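Long-range contacts in extracellular ligand-binding receptor (PDB 4EYO), which binds 4'-hydroxycinnamic acid between its two lobes and probably serves as a periplasmic receptor delivering such ligands to a membrane transporter: residues 96-101 and 112-117; 78-83 and 143-148; 46-51 and 61-66; 199-204 and 231-236; 295-300 and 314-319. All blocks are in the same frame, centred on the assembly; numbering follows the deposited sequence.

How the interactions relate
Interactions 1, 3 and 5 belong to the lobe built on the sheet containing strands 41-49, 96-98 and 112-114, whereas interaction 4 lies in the second lobe and interaction 2 bridges the two. Interactions 1 and 3 reach the same sheet, their centres about 16 Å apart; interaction 5 lies in helices of that lobe, about 38 Å from interaction 4 between centres. In chain order interaction 3 closes first, interaction 1 is nested inside the loop closed by interaction 2, and interactions 4 and 5 follow. Interactions 1, 2 and 4 all touch the bound 4'-hydroxycinnamic acid, so the ligand sits where the two lobes converge, as in other periplasmic binding proteins.

Interaction 1 (96-101 and 112-117); sequences HIALAP and SVVMPQ. With HC4 (4'-hydroxycinnamic acid), chain B.
Ile97 and Met115, a selenomethionine here, make the tight spot where this parallel strand pair ends: Ile97 CG2 presses on Met115 CG at 3.4 Å, closer than carbons usually sit. Chi1 of Ile97 (-63°) leaves CG2 anti to the backbone N and lays CG1 alongside Val113 CG2, the two side chains pointing the same way. Strands 96-98 and 112-114, joined through helix 106-109 in a beta-alpha-beta unit, are zipped by the backbone: Val113 N donates to His96 O, Ala98 N to Val113 O (2.8 Å) and Met115 N to Ala98 O. On the sheet face of His96 and Ala98, Ser112 OG meets ND1 of the imidazole in the ring plane at 2.8 Å; the hydroxyl also bonds Ser86, while His96 NE2 reaches Gly75 O. No side of the contact is solvent-exposed, but some side-chain carbons pack more loosely, Pro101 CG standing 4.0 Å from Pro116 CB. Pro116 CG nevertheless sits close on Leu99 O, at 3.4 Å. Both prolines also border the ligand, Pro101 at the carbons of its ring and Pro116 CB at O4'. The chemistry implies a strand pair held by backbone hydrogen bonds and leading to an apolar surface against the aromatic part of the ligand.

Interaction 2 (78-83 and 143-148); sequences VTPPTV and YSDSYG. With HC4 (4'-hydroxycinnamic acid), chain B.
Thr79 and Pro80, at the start of helix 79-92, face Asp145, Ser146 and Tyr147 across the cleft between the lobes, with no direct hydrogen bond joining the two segments. Tyr143 closes strand 137-143, and its ring edge turns to the carboxylate oxygen O1 of 4'-hydroxycinnamic acid, CE2 lying 3.6 Å away. Ser144 makes an inverse gamma turn that leads into Asp145, the N-cap of helix 146-161: its OD1 accepts from Tyr147 N at 3.0 Å. OD2, in a salt bridge with Arg174, stands 3.8 Å from Pro80 CG, the side chains of Pro80 and Asp145 crossing at about a right angle. Next comes Ser146, whose OG presses against the methyl CG2 of Thr79 at 3.1 Å. Tyr147 then swings away from the first segment; with CG anti to the backbone N (chi1 -177°), one face of its ring lies against the ligand, C2 of the acid over the ring centre. Its hydroxyl continues to Thr222.

The ligand thus lies between the segments, packed against the two tyrosines on one side and hydrogen-bonded to Thr79 on the other. Thr79 N, in the first turn after the N-cap Val78, gives O2 of the acid a fairly straight bond of 2.8 Å (162°); Thr79 OG1 lies close to both O2 and Pro101 O. The helix start would probably favour an anionic carboxylate. Around this closure, Pro80 rests on Pro54 at the head of helix 54-66, Tyr147 meets Trp151 edge-to-face, and Tyr143 is hydrogen-bonded through its backbone to Gly197, at the end of strand 193-197.

Interaction 3 (46-51 and 61-66); sequences IVLDDG and ARRFVT
Ile46 and Leu48 turn their side chains from strand 41-49 onto Arg63 and Phe64 of helix 54-66, within a beta-alpha unit of the Rossmann-like lobe: strand and helix run nearly antiparallel (156°), their axes 10.7 Å apart at closest approach. No hydrogen bond crosses; the contact is apolar at Phe64, and at its margin the flat guanidinium of Arg63 lies on aliphatic carbons.

Leu48 touches both helix residues. Its CG is anti to the carbonyl carbon (chi1 -53°), which sends the isobutyl fork toward the helix. There CD1 comes to 3.5 Å from Phe64 CE1 and also lies over one face of the Arg63 guanidinium, while CD2 runs near the guanidinium nitrogens. Arg63 arrives from the opposite direction on a fully stretched chain, with CG anti to the backbone N (chi1 170°) and every torsion to NE extended, so that the flat group lands on the leucine and its NH1 approaches Ile46 CG2. Its NE has a long, weak ion pair with Glu67.

The far end of the Phe64 ring, CE1 and CZ, carries the contact, with Ile46 CG2 sliding past CE1 in the opposite sense at 4.0 Å. The other surroundings of this ring include Thr13 of strand 8-14 and Ala70, while Ile46 also rests on Thr9, tying the unit into the neighbouring strand. Besides the side-chain carbons, the backbone carbonyl of Ile46 is in touch with the phenyl ring, its O 3.7 Å from Phe64 CZ.

Interaction 4 (199-204 and 231-236); sequences SGTAAA and IRIAGK. With HC4 (4'-hydroxycinnamic acid), chain B.
Ala204 against Ile233 and Ala234 is a small apolar contact between consecutive helices of the second lobe: the loop 199-204 leads from strand 193-197 into helix 204-212, and 231-234 is the last turn of helix 228-234. The two segments share no hydrogen bond. The methyl CB of Ala204 points toward the other helix and touches Ile233 CG2 at 3.6 Å and Ala234 CB at 3.9 Å. With only methyl groups at Ala204 and Ala234, the backbones come close, and the CA atoms of these two residues are 5.0 Å apart. Ile233 presents CG2 to the alanine while its longer branch, ending in CD1, crosses obliquely to Thr201; that approach is modelled too short to be trusted in detail. On the exposed margin Arg232 folds its guanidinium toward Asp229, with which it forms a salt bridge, and NH2 passes 4.3 Å from Thr201 CG2.

The same loop begins at the ligand. Ser199 OG donates to O1 of 4'-hydroxycinnamic acid in a very short bond of 2.5 Å, its chi1 of 51° setting the hydroxyl between the backbone N and the carbonyl carbon. Farther along, Ala203 packs on Phe230 of helix 228-234, Gly200 is backbone-bonded to Gly224 beyond strand 218-221, and Ser199 and Thr201 touch Leu23 and Ala22 of helix 21-29.

Interaction 5 (295-300 and 314-319); sequences ERVIPV and EAIRKA
Val297 and Ala319 bring together helix 282-302 and helix 310-322, successive helices whose short segments run at 127° with axes 8.6 Å apart at closest approach. The small alanine permits this: its CB settles against the first helix, 3.8 Å from Val297 CB and in touch with Val297 O and Val300 CG1 as well. Val300 puts that methyl there by setting CG1 anti to the backbone N (chi1 169°).

One turn earlier on the second helix, Ile316 continues the apolar seam. Its CG2 meets Val297 CG2 at 4.2 Å, the two side chains crossing at about a right angle, and its CD1 approaches Ile298 CG1. This is helix-helix packing in the lobe of the first sheet: Ile298 also leans on Ile38 of strand 37-38, and Ile316 touches Pro95, just before strand 96-98. The first helix is kinked at Pro299, whose N has no bond to the turn before.

On the second helix, Glu314, Arg317 and Lys318 form a salt-bridge network. Arg317 grips the carboxylate side-on, NE to OE1 and NH2 to OE2, while Lys318 NZ takes the anti lone pair of Glu314 OE2 at 2.7 Å.

Interaction 1 (96-101 and 112-117)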
# COMPACT_ATOMS: atom_id res chain seq x y z
N HIS A 96 10.34 6.18 10.10
CA HIS A 96 9.26 5.23 9.88
C HIS A 96 8.89 5.13 8.42
O HIS A 96 8.55 6.17 7.76
CB HIS A 96 8.04 5.71 10.67
CG HIS A 96 6.74 5.00 10.29
ND1 HIS A 96 5.55 5.67 10.17
CD2 HIS A 96 6.47 3.65 10.03
CE1 HIS A 96 4.57 4.79 9.87
NE2 HIS A 96 5.13 3.56 9.74
N ILE A 97 8.92 3.91 7.89
CA ILE A 97 8.50 3.68 6.51
C ILE A 97 7.17 2.94 6.56
O ILE A 97 7.15 1.76 6.98
CB ILE A 97 9.54 2.87 5.71
CG1 ILE A 97 10.86 3.67 5.61
CG2 ILE A 97 9.02 2.64 4.27
CD1 ILE A 97 11.96 2.88 4.92
N ALA A 98 6.09 3.65 6.21
CA ALA A 98 4.75 3.08 6.20
C ALA A 98 4.56 2.09 5.02
O ALA A 98 4.93 2.36 3.83
CB ALA A 98 3.70 4.20 6.13
N LEU A 99 3.94 0.95 5.33
CA LEU A 99 3.61 -0.03 4.28
C LEU A 99 2.12 -0.00 3.88
O LEU A 99 1.67 -0.82 3.07
CB LEU A 99 4.08 -1.45 4.68
CG LEU A 99 5.58 -1.59 5.01
CD1 LEU A 99 5.90 -3.05 5.34
CD2 LEU A 99 6.48 -1.09 3.87
N ALA A 100 1.35 0.95 4.43
CA ALA A 100 -0.07 1.16 4.05
C ALA A 100 -0.25 2.66 3.85
O ALA A 100 0.54 3.43 4.42
CB ALA A 100 -1.01 0.64 5.16
N PRO A 101 -1.28 3.10 3.10
CA PRO A 101 -1.51 4.55 2.97
C PRO A 101 -1.78 5.16 4.37
O PRO A 101 -2.25 4.47 5.29
CB PRO A 101 -2.75 4.63 2.06
CG PRO A 101 -2.81 3.30 1.37
CD PRO A 101 -2.34 2.33 2.42
N SER A 112 7.87 10.14 9.13
CA SER A 112 7.21 9.11 8.33
C SER A 112 7.37 9.40 6.84
O SER A 112 7.17 10.55 6.41
CB SER A 112 5.70 8.98 8.66
OG SER A 112 5.49 8.42 9.95
N VAL A 113 7.71 8.35 6.08
CA VAL A 113 7.48 8.34 4.61
C VAL A 113 6.61 7.13 4.26
O VAL A 113 6.40 6.23 5.12
CB VAL A 113 8.79 8.30 3.78
CG1 VAL A 113 9.61 9.57 3.96
CG2 VAL A 113 9.59 7.04 4.08
N VAL A 114 6.13 7.07 3.01
CA VAL A 114 5.00 6.18 2.67
C VAL A 114 5.30 5.41 1.38
O VAL A 114 5.58 6.02 0.32
CB VAL A 114 3.65 6.95 2.55
CG1 VAL A 114 2.47 5.98 2.36
CG2 VAL A 114 3.37 7.84 3.77
N MSE A 115 5.29 4.09 1.47
CA MSE A 115 5.51 3.29 0.26
C MSE A 115 4.30 3.25 -0.70
O MSE A 115 4.47 3.51 -1.92
CB MSE A 115 6.02 1.88 0.61
CG MSE A 115 7.40 1.87 1.36
SE MSE A 115 8.86 2.52 0.20
CE MSE A 115 8.84 4.28 0.87
N PRO A 116 3.07 2.94 -0.18
CA PRO A 116 1.96 2.89 -1.14
C PRO A 116 1.66 4.22 -1.84
O PRO A 116 1.87 5.30 -1.27
CB PRO A 116 0.76 2.48 -0.27
CG PRO A 116 1.35 1.76 0.89
CD PRO A 116 2.66 2.44 1.16
N GLN A 117 1.17 4.11 -3.08
CA GLN A 117 0.82 5.28 -3.90
C GLN A 117 -0.26 6.11 -3.19
O GLN A 117 -1.20 5.56 -2.57
CB GLN A 117 0.31 4.84 -5.27
CG GLN A 117 1.39 4.16 -6.13
CD GLN A 117 1.58 2.68 -5.87
OE1 GLN A 117 0.89 2.09 -5.02
NE2 GLN A 117 2.52 2.06 -6.59
C1 HC4 B . -6.23 -0.57 4.01
O1 HC4 B . -6.93 -1.61 4.03
O2 HC4 B . -6.27 0.29 4.94
C2 HC4 B . -5.32 -0.30 2.88
C3 HC4 B . -4.46 -1.20 2.38
C1' HC4 B . -3.54 -0.83 1.26
C2' HC4 B . -2.25 -1.40 1.29
C3' HC4 B . -1.31 -1.17 0.29
C4' HC4 B . -1.68 -0.36 -0.78
C5' HC4 B . -2.96 0.24 -0.83
C6' HC4 B . -3.91 -0.02 0.18
O4' HC4 B . -0.75 -0.12 -1.75

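Interaction 2 (78-83 and 143-148)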
# COMPACT_ATOMS: atom_id res chain seq x y z
N VAL A 78 -2.18 -2.22 6.98
CA VAL A 78 -3.44 -1.53 6.68
C VAL A 78 -3.45 -0.18 7.39
O VAL A 78 -2.62 0.09 8.27
CB VAL A 78 -4.70 -2.38 6.99
CG1 VAL A 78 -4.80 -3.58 6.02
CG2 VAL A 78 -4.74 -2.81 8.47
N THR A 79 -4.35 0.68 6.97
CA THR A 79 -4.24 2.10 7.40
C THR A 79 -4.38 2.35 8.93
O THR A 79 -3.54 3.02 9.51
CB THR A 79 -5.17 2.99 6.55
OG1 THR A 79 -4.80 2.87 5.16
CG2 THR A 79 -5.11 4.44 7.01
N PRO A 80 -5.43 1.82 9.58
CA PRO A 80 -5.55 2.20 11.01
C PRO A 80 -4.30 1.92 11.90
O PRO A 80 -3.84 2.83 12.65
CB PRO A 80 -6.82 1.44 11.47
CG PRO A 80 -7.64 1.33 10.19
CD PRO A 80 -6.62 1.10 9.08
N PRO A 81 -3.71 0.70 11.80
CA PRO A 81 -2.50 0.48 12.61
C PRO A 81 -1.29 1.27 12.10
O PRO A 81 -0.40 1.58 12.88
CB PRO A 81 -2.27 -1.04 12.50
CG PRO A 81 -2.91 -1.42 11.24
CD PRO A 81 -4.15 -0.56 11.18
N THR A 82 -1.27 1.62 10.81
CA THR A 82 -0.19 2.47 10.28
C THR A 82 -0.23 3.87 10.86
O THR A 82 0.80 4.44 11.23
CB THR A 82 -0.24 2.52 8.74
OG1 THR A 82 -0.13 1.18 8.30
CG2 THR A 82 0.96 3.27 8.17
N VAL A 83 -1.43 4.41 11.01
CA VAL A 83 -1.56 5.69 11.70
C VAL A 83 -0.97 5.57 13.13
O VAL A 83 -0.26 6.47 13.60
CB VAL A 83 -3.04 6.12 11.75
CG1 VAL A 83 -3.26 7.25 12.74
CG2 VAL A 83 -3.56 6.49 10.35
N TYR A 143 -14.67 1.00 3.57
CA TYR A 143 -14.53 0.78 5.02
C TYR A 143 -15.03 2.00 5.80
O TYR A 143 -14.85 3.15 5.36
CB TYR A 143 -13.06 0.52 5.41
CG TYR A 143 -12.42 -0.76 4.87
CD1 TYR A 143 -13.15 -1.95 4.77
CD2 TYR A 143 -11.07 -0.77 4.49
CE1 TYR A 143 -12.56 -3.11 4.27
CE2 TYR A 143 -10.47 -1.93 4.01
CZ TYR A 143 -11.21 -3.11 3.92
OH TYR A 143 -10.62 -4.27 3.45
N SER A 144 -15.67 1.77 6.94
CA SER A 144 -16.03 2.83 7.87
C SER A 144 -14.82 3.26 8.74
O SER A 144 -14.89 3.30 10.00
CB SER A 144 -17.24 2.41 8.71
OG SER A 144 -17.05 1.14 9.34
N ASP A 145 -13.70 3.58 8.08
CA ASP A 145 -12.46 4.02 8.76
C ASP A 145 -11.60 4.92 7.85
O ASP A 145 -12.05 5.31 6.76
CB ASP A 145 -11.68 2.83 9.35
CG ASP A 145 -11.06 1.90 8.31
OD1 ASP A 145 -10.62 2.33 7.23
OD2 ASP A 145 -10.99 0.69 8.61
N SER A 146 -10.39 5.28 8.29
CA SER A 146 -9.61 6.28 7.57
C SER A 146 -9.30 5.88 6.12
O SER A 146 -9.18 6.75 5.26
CB SER A 146 -8.32 6.66 8.32
OG SER A 146 -7.57 5.50 8.64
N TYR A 147 -9.18 4.59 5.82
CA TYR A 147 -8.90 4.19 4.44
C TYR A 147 -10.13 4.43 3.56
O TYR A 147 -10.01 4.99 2.43
CB TYR A 147 -8.44 2.75 4.35
CG TYR A 147 -8.09 2.34 2.93
CD1 TYR A 147 -6.94 2.85 2.29
CD2 TYR A 147 -8.91 1.49 2.21
CE1 TYR A 147 -6.60 2.47 0.99
CE2 TYR A 147 -8.60 1.10 0.90
CZ TYR A 147 -7.47 1.60 0.29
OH TYR A 147 -7.13 1.22 -0.98
N GLY A 148 -11.31 4.03 4.06
CA GLY A 148 -12.57 4.29 3.36
C GLY A 148 -12.79 5.78 3.20
O GLY A 148 -13.28 6.20 2.13
C1 HC4 B . -6.23 -0.57 4.01
O1 HC4 B . -6.93 -1.61 4.03
O2 HC4 B . -6.27 0.29 4.94
C2 HC4 B . -5.32 -0.30 2.88
C3 HC4 B . -4.46 -1.20 2.38
C1' HC4 B . -3.54 -0.83 1.26
C2' HC4 B . -2.25 -1.40 1.29
C3' HC4 B . -1.31 -1.17 0.29
C4' HC4 B . -1.68 -0.36 -0.78
C5' HC4 B . -2.96 0.24 -0.83
C6' HC4 B . -3.91 -0.02 0.18
O4' HC4 B . -0.75 -0.12 -1.75

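Interaction 3 (46-51 and 61-66)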
# COMPACT_ATOMS: atom_id res chain seq x y z
N ILE A 46 13.27 -7.31 13.50
CA ILE A 46 12.37 -7.88 14.49
C ILE A 46 10.99 -7.76 13.87
O ILE A 46 10.44 -6.64 13.79
CB ILE A 46 12.45 -7.09 15.81
CG1 ILE A 46 13.90 -7.10 16.31
CG2 ILE A 46 11.54 -7.69 16.88
CD1 ILE A 46 14.32 -5.80 16.90
N VAL A 47 10.42 -8.88 13.44
CA VAL A 47 9.18 -8.90 12.66
C VAL A 47 8.02 -9.36 13.55
O VAL A 47 8.03 -10.47 14.07
CB VAL A 47 9.29 -9.85 11.43
CG1 VAL A 47 8.11 -9.65 10.48
CG2 VAL A 47 10.59 -9.61 10.69
N LEU A 48 7.04 -8.49 13.76
CA LEU A 48 5.93 -8.81 14.66
C LEU A 48 4.62 -8.74 13.92
O LEU A 48 4.48 -8.02 12.93
CB LEU A 48 5.90 -7.84 15.84
CG LEU A 48 7.24 -7.75 16.58
CD1 LEU A 48 7.13 -6.73 17.70
CD2 LEU A 48 7.70 -9.11 17.10
N ASP A 49 3.65 -9.50 14.42
CA ASP A 49 2.30 -9.43 13.95
C ASP A 49 1.54 -8.44 14.83
O ASP A 49 1.76 -8.39 16.05
CB ASP A 49 1.69 -10.83 14.04
CG ASP A 49 0.23 -10.90 13.56
OD1 ASP A 49 -0.18 -10.15 12.65
OD2 ASP A 49 -0.51 -11.73 14.11
N ASP A 50 0.67 -7.64 14.22
CA ASP A 50 -0.26 -6.78 14.97
C ASP A 50 -1.72 -7.19 14.75
O ASP A 50 -2.63 -6.62 15.35
CB ASP A 50 -0.05 -5.28 14.64
CG ASP A 50 0.01 -4.99 13.11
OD1 ASP A 50 -0.82 -5.56 12.34
OD2 ASP A 50 0.91 -4.20 12.71
N GLY A 51 -1.93 -8.18 13.89
CA GLY A 51 -3.28 -8.60 13.50
C GLY A 51 -4.16 -7.49 12.94
O GLY A 51 -5.38 -7.63 12.90
N ALA A 61 5.21 -0.90 18.15
CA ALA A 61 6.03 0.29 17.84
C ALA A 61 6.71 0.80 19.15
O ALA A 61 7.92 1.11 19.12
CB ALA A 61 5.17 1.38 17.20
N ARG A 62 5.97 0.85 20.27
CA ARG A 62 6.60 1.25 21.56
C ARG A 62 7.75 0.31 21.96
O ARG A 62 8.79 0.76 22.42
CB ARG A 62 5.59 1.36 22.72
CG ARG A 62 4.55 2.40 22.49
CD ARG A 62 3.66 2.54 23.72
NE ARG A 62 2.64 3.56 23.56
CZ ARG A 62 1.56 3.67 24.35
NH1 ARG A 62 1.36 2.82 25.36
NH2 ARG A 62 0.67 4.60 24.12
N ARG A 63 7.55 -0.99 21.78
CA ARG A 63 8.61 -1.97 22.01
C ARG A 63 9.85 -1.65 21.15
O ARG A 63 10.99 -1.70 21.65
CB ARG A 63 8.08 -3.36 21.67
CG ARG A 63 9.11 -4.47 21.62
CD ARG A 63 8.41 -5.78 21.29
NE ARG A 63 9.34 -6.83 20.92
CZ ARG A 63 8.96 -8.09 20.66
NH1 ARG A 63 9.87 -8.99 20.33
NH2 ARG A 63 7.68 -8.45 20.74
N PHE A 64 9.63 -1.37 19.86
CA PHE A 64 10.75 -0.99 18.96
C PHE A 64 11.54 0.20 19.51
O PHE A 64 12.76 0.28 19.37
CB PHE A 64 10.25 -0.70 17.55
CG PHE A 64 9.63 -1.89 16.84
CD1 PHE A 64 10.00 -3.23 17.14
CD2 PHE A 64 8.66 -1.66 15.83
CE1 PHE A 64 9.41 -4.31 16.46
CE2 PHE A 64 8.07 -2.73 15.14
CZ PHE A 64 8.45 -4.05 15.45
N VAL A 65 10.84 1.12 20.18
CA VAL A 65 11.51 2.28 20.76
C VAL A 65 12.22 1.94 22.08
O VAL A 65 13.42 2.25 22.26
CB VAL A 65 10.51 3.41 21.02
CG1 VAL A 65 11.25 4.60 21.68
CG2 VAL A 65 9.82 3.85 19.71
N THR A 66 11.51 1.30 23.01
CA THR A 66 12.06 1.18 24.37
C THR A 66 12.86 -0.08 24.63
O THR A 66 13.72 -0.08 25.51
CB THR A 66 11.01 1.31 25.48
OG1 THR A 66 10.03 0.30 25.33
CG2 THR A 66 10.34 2.66 25.44

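Interaction 4 (199-204 and 231-236)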
# COMPACT_ATOMS: atom_id res chain seq x y z
N SER A 199 -9.64 -3.53 0.72
CA SER A 199 -8.33 -4.13 0.41
C SER A 199 -8.35 -5.62 0.60
O SER A 199 -9.26 -6.17 1.23
CB SER A 199 -7.21 -3.52 1.28
OG SER A 199 -7.56 -3.55 2.67
N GLY A 200 -7.35 -6.29 0.01
CA GLY A 200 -7.15 -7.73 0.24
C GLY A 200 -8.38 -8.56 -0.07
O GLY A 200 -9.13 -8.28 -1.03
N THR A 201 -8.62 -9.58 0.74
CA THR A 201 -9.77 -10.47 0.50
C THR A 201 -11.11 -9.80 0.84
O THR A 201 -12.11 -10.14 0.25
CB THR A 201 -9.65 -11.79 1.26
OG1 THR A 201 -9.45 -11.50 2.63
CG2 THR A 201 -8.46 -12.61 0.76
N ALA A 202 -11.12 -8.83 1.76
CA ALA A 202 -12.35 -8.10 2.06
C ALA A 202 -12.91 -7.34 0.83
O ALA A 202 -14.12 -7.10 0.74
CB ALA A 202 -12.13 -7.13 3.20
N ALA A 203 -12.03 -6.97 -0.11
CA ALA A 203 -12.47 -6.18 -1.29
C ALA A 203 -13.34 -7.04 -2.24
O ALA A 203 -14.17 -6.52 -3.04
CB ALA A 203 -11.27 -5.62 -2.03
N ALA A 204 -13.16 -8.35 -2.12
CA ALA A 204 -13.96 -9.32 -2.88
C ALA A 204 -15.40 -9.47 -2.36
O ALA A 204 -16.27 -9.94 -3.10
CB ALA A 204 -13.26 -10.68 -2.94
N ILE A 231 -8.75 -12.32 -6.69
CA ILE A 231 -9.27 -13.17 -7.76
C ILE A 231 -9.66 -14.54 -7.22
O ILE A 231 -10.69 -15.06 -7.63
CB ILE A 231 -8.30 -13.31 -8.97
CG1 ILE A 231 -8.09 -11.94 -9.66
CG2 ILE A 231 -8.81 -14.34 -9.99
CD1 ILE A 231 -7.00 -11.93 -10.73
N ARG A 232 -8.88 -15.09 -6.30
CA ARG A 232 -9.19 -16.40 -5.68
C ARG A 232 -10.53 -16.37 -4.93
O ARG A 232 -11.32 -17.29 -5.06
CB ARG A 232 -8.05 -16.87 -4.76
CG ARG A 232 -8.27 -18.23 -4.13
CD ARG A 232 -7.12 -18.67 -3.23
NE ARG A 232 -6.84 -17.65 -2.20
CZ ARG A 232 -7.48 -17.56 -1.04
NH1 ARG A 232 -8.42 -18.44 -0.73
NH2 ARG A 232 -7.17 -16.61 -0.18
N ILE A 233 -10.80 -15.30 -4.19
CA ILE A 233 -12.07 -15.18 -3.46
C ILE A 233 -13.24 -14.68 -4.30
O ILE A 233 -14.36 -15.19 -4.16
CB ILE A 233 -11.90 -14.43 -2.12
CG1 ILE A 233 -11.37 -15.42 -1.11
CG2 ILE A 233 -13.24 -14.02 -1.52
CD1 ILE A 233 -10.10 -14.97 -0.50
N ALA A 234 -13.00 -13.71 -5.19
CA ALA A 234 -14.08 -13.18 -6.02
C ALA A 234 -14.53 -14.16 -7.10
O ALA A 234 -15.69 -14.12 -7.54
CB ALA A 234 -13.69 -11.83 -6.64
N GLY A 235 -13.63 -15.03 -7.55
CA GLY A 235 -13.91 -15.91 -8.68
C GLY A 235 -14.45 -15.18 -9.89
O GLY A 235 -13.93 -14.12 -10.30
N LYS A 236 -15.52 -15.74 -10.45
CA LYS A 236 -16.15 -15.24 -11.68
C LYS A 236 -16.59 -13.76 -11.56
O LYS A 236 -16.59 -13.03 -12.58
CB LYS A 236 -17.31 -16.14 -12.08
CG LYS A 236 -18.09 -15.61 -13.26
CD LYS A 236 -19.46 -16.27 -13.41
CE LYS A 236 -20.20 -15.66 -14.59
NZ LYS A 236 -21.18 -16.62 -15.15
C1 HC4 B . -6.23 -0.57 4.01
O1 HC4 B . -6.93 -1.61 4.03
O2 HC4 B . -6.27 0.29 4.94
C2 HC4 B . -5.32 -0.30 2.88
C3 HC4 B . -4.46 -1.20 2.38
C1' HC4 B . -3.54 -0.83 1.26
C2' HC4 B . -2.25 -1.40 1.29
C3' HC4 B . -1.31 -1.17 0.29
C4' HC4 B . -1.68 -0.36 -0.78
C5' HC4 B . -2.96 0.24 -0.83
C6' HC4 B . -3.91 -0.02 0.18
O4' HC4 B . -0.75 -0.12 -1.75

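Interaction 5 (295-300 and 314-319)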
# COMPACT_ATOMS: atom_id res chain seq x y z
N GLU A 295 18.75 0.99 1.33
CA GLU A 295 20.02 0.81 0.59
C GLU A 295 20.62 2.15 0.13
O GLU A 295 21.85 2.31 0.07
CB GLU A 295 19.88 -0.14 -0.61
CG GLU A 295 19.68 -1.60 -0.26
CD GLU A 295 19.96 -2.53 -1.44
OE1 GLU A 295 21.14 -2.90 -1.66
OE2 GLU A 295 19.01 -2.90 -2.15
N ARG A 296 19.76 3.12 -0.19
CA ARG A 296 20.21 4.48 -0.57
C ARG A 296 20.51 5.43 0.62
O ARG A 296 21.52 6.17 0.60
CB ARG A 296 19.17 5.13 -1.48
CG ARG A 296 19.07 4.54 -2.89
CD ARG A 296 20.18 5.03 -3.84
NE ARG A 296 20.22 6.49 -3.88
CZ ARG A 296 19.56 7.26 -4.75
NH1 ARG A 296 19.66 8.59 -4.66
NH2 ARG A 296 18.82 6.71 -5.71
N VAL A 297 19.65 5.44 1.64
CA VAL A 297 19.80 6.43 2.72
C VAL A 297 20.80 6.04 3.80
O VAL A 297 21.43 6.93 4.39
CB VAL A 297 18.44 6.92 3.33
CG1 VAL A 297 17.53 7.50 2.25
CG2 VAL A 297 17.71 5.79 4.09
N ILE A 298 20.94 4.73 4.09
CA ILE A 298 21.86 4.28 5.14
C ILE A 298 23.35 4.60 4.84
O ILE A 298 23.97 5.31 5.60
CB ILE A 298 21.59 2.83 5.60
CG1 ILE A 298 20.23 2.76 6.35
CG2 ILE A 298 22.72 2.32 6.49
CD1 ILE A 298 19.76 1.34 6.61
N PRO A 299 23.91 4.22 3.66
CA PRO A 299 25.32 4.66 3.50
C PRO A 299 25.54 6.19 3.69
O PRO A 299 26.59 6.62 4.22
CB PRO A 299 25.70 4.18 2.08
CG PRO A 299 24.62 3.23 1.68
CD PRO A 299 23.37 3.60 2.44
N VAL A 300 24.58 7.02 3.27
CA VAL A 300 24.69 8.45 3.52
C VAL A 300 24.71 8.75 5.02
O VAL A 300 25.60 9.45 5.50
CB VAL A 300 23.59 9.26 2.81
CG1 VAL A 300 23.57 10.71 3.30
CG2 VAL A 300 23.80 9.19 1.29
N GLU A 314 18.52 10.76 13.13
CA GLU A 314 18.41 12.10 12.55
C GLU A 314 19.08 12.19 11.16
O GLU A 314 18.51 12.78 10.24
CB GLU A 314 18.94 13.17 13.54
CG GLU A 314 19.14 14.56 12.97
CD GLU A 314 17.83 15.31 12.76
OE1 GLU A 314 16.75 14.80 13.17
OE2 GLU A 314 17.90 16.41 12.18
N ALA A 315 20.24 11.55 10.99
CA ALA A 315 20.93 11.47 9.69
C ALA A 315 20.13 10.69 8.63
O ALA A 315 20.13 11.09 7.44
CB ALA A 315 22.33 10.86 9.84
N ILE A 316 19.45 9.60 9.04
CA ILE A 316 18.51 8.93 8.14
C ILE A 316 17.40 9.89 7.69
O ILE A 316 17.09 9.98 6.49
CB ILE A 316 17.94 7.61 8.75
CG1 ILE A 316 19.00 6.51 8.75
CG2 ILE A 316 16.75 7.07 7.95
CD1 ILE A 316 18.59 5.31 9.57
N ARG A 317 16.82 10.64 8.64
CA ARG A 317 15.74 11.53 8.35
C ARG A 317 16.18 12.56 7.30
O ARG A 317 15.44 12.86 6.34
CB ARG A 317 15.30 12.28 9.60
CG ARG A 317 14.12 13.20 9.31
CD ARG A 317 13.75 14.05 10.54
NE ARG A 317 14.76 15.08 10.82
CZ ARG A 317 14.85 16.24 10.18
NH1 ARG A 317 13.98 16.54 9.21
NH2 ARG A 317 15.80 17.12 10.52
N LYS A 318 17.38 13.11 7.49
CA LYS A 318 17.91 14.09 6.51
C LYS A 318 18.23 13.45 5.16
O LYS A 318 18.02 14.07 4.10
CB LYS A 318 19.14 14.79 7.08
CG LYS A 318 18.82 15.67 8.27
CD LYS A 318 19.99 16.61 8.55
CE LYS A 318 19.54 17.71 9.50
NZ LYS A 318 20.01 17.49 10.90
N ALA A 319 18.75 12.23 5.18
CA ALA A 319 19.09 11.59 3.91
C ALA A 319 17.84 11.28 3.05
O ALA A 319 17.92 11.31 1.82
CB ALA A 319 19.89 10.34 4.15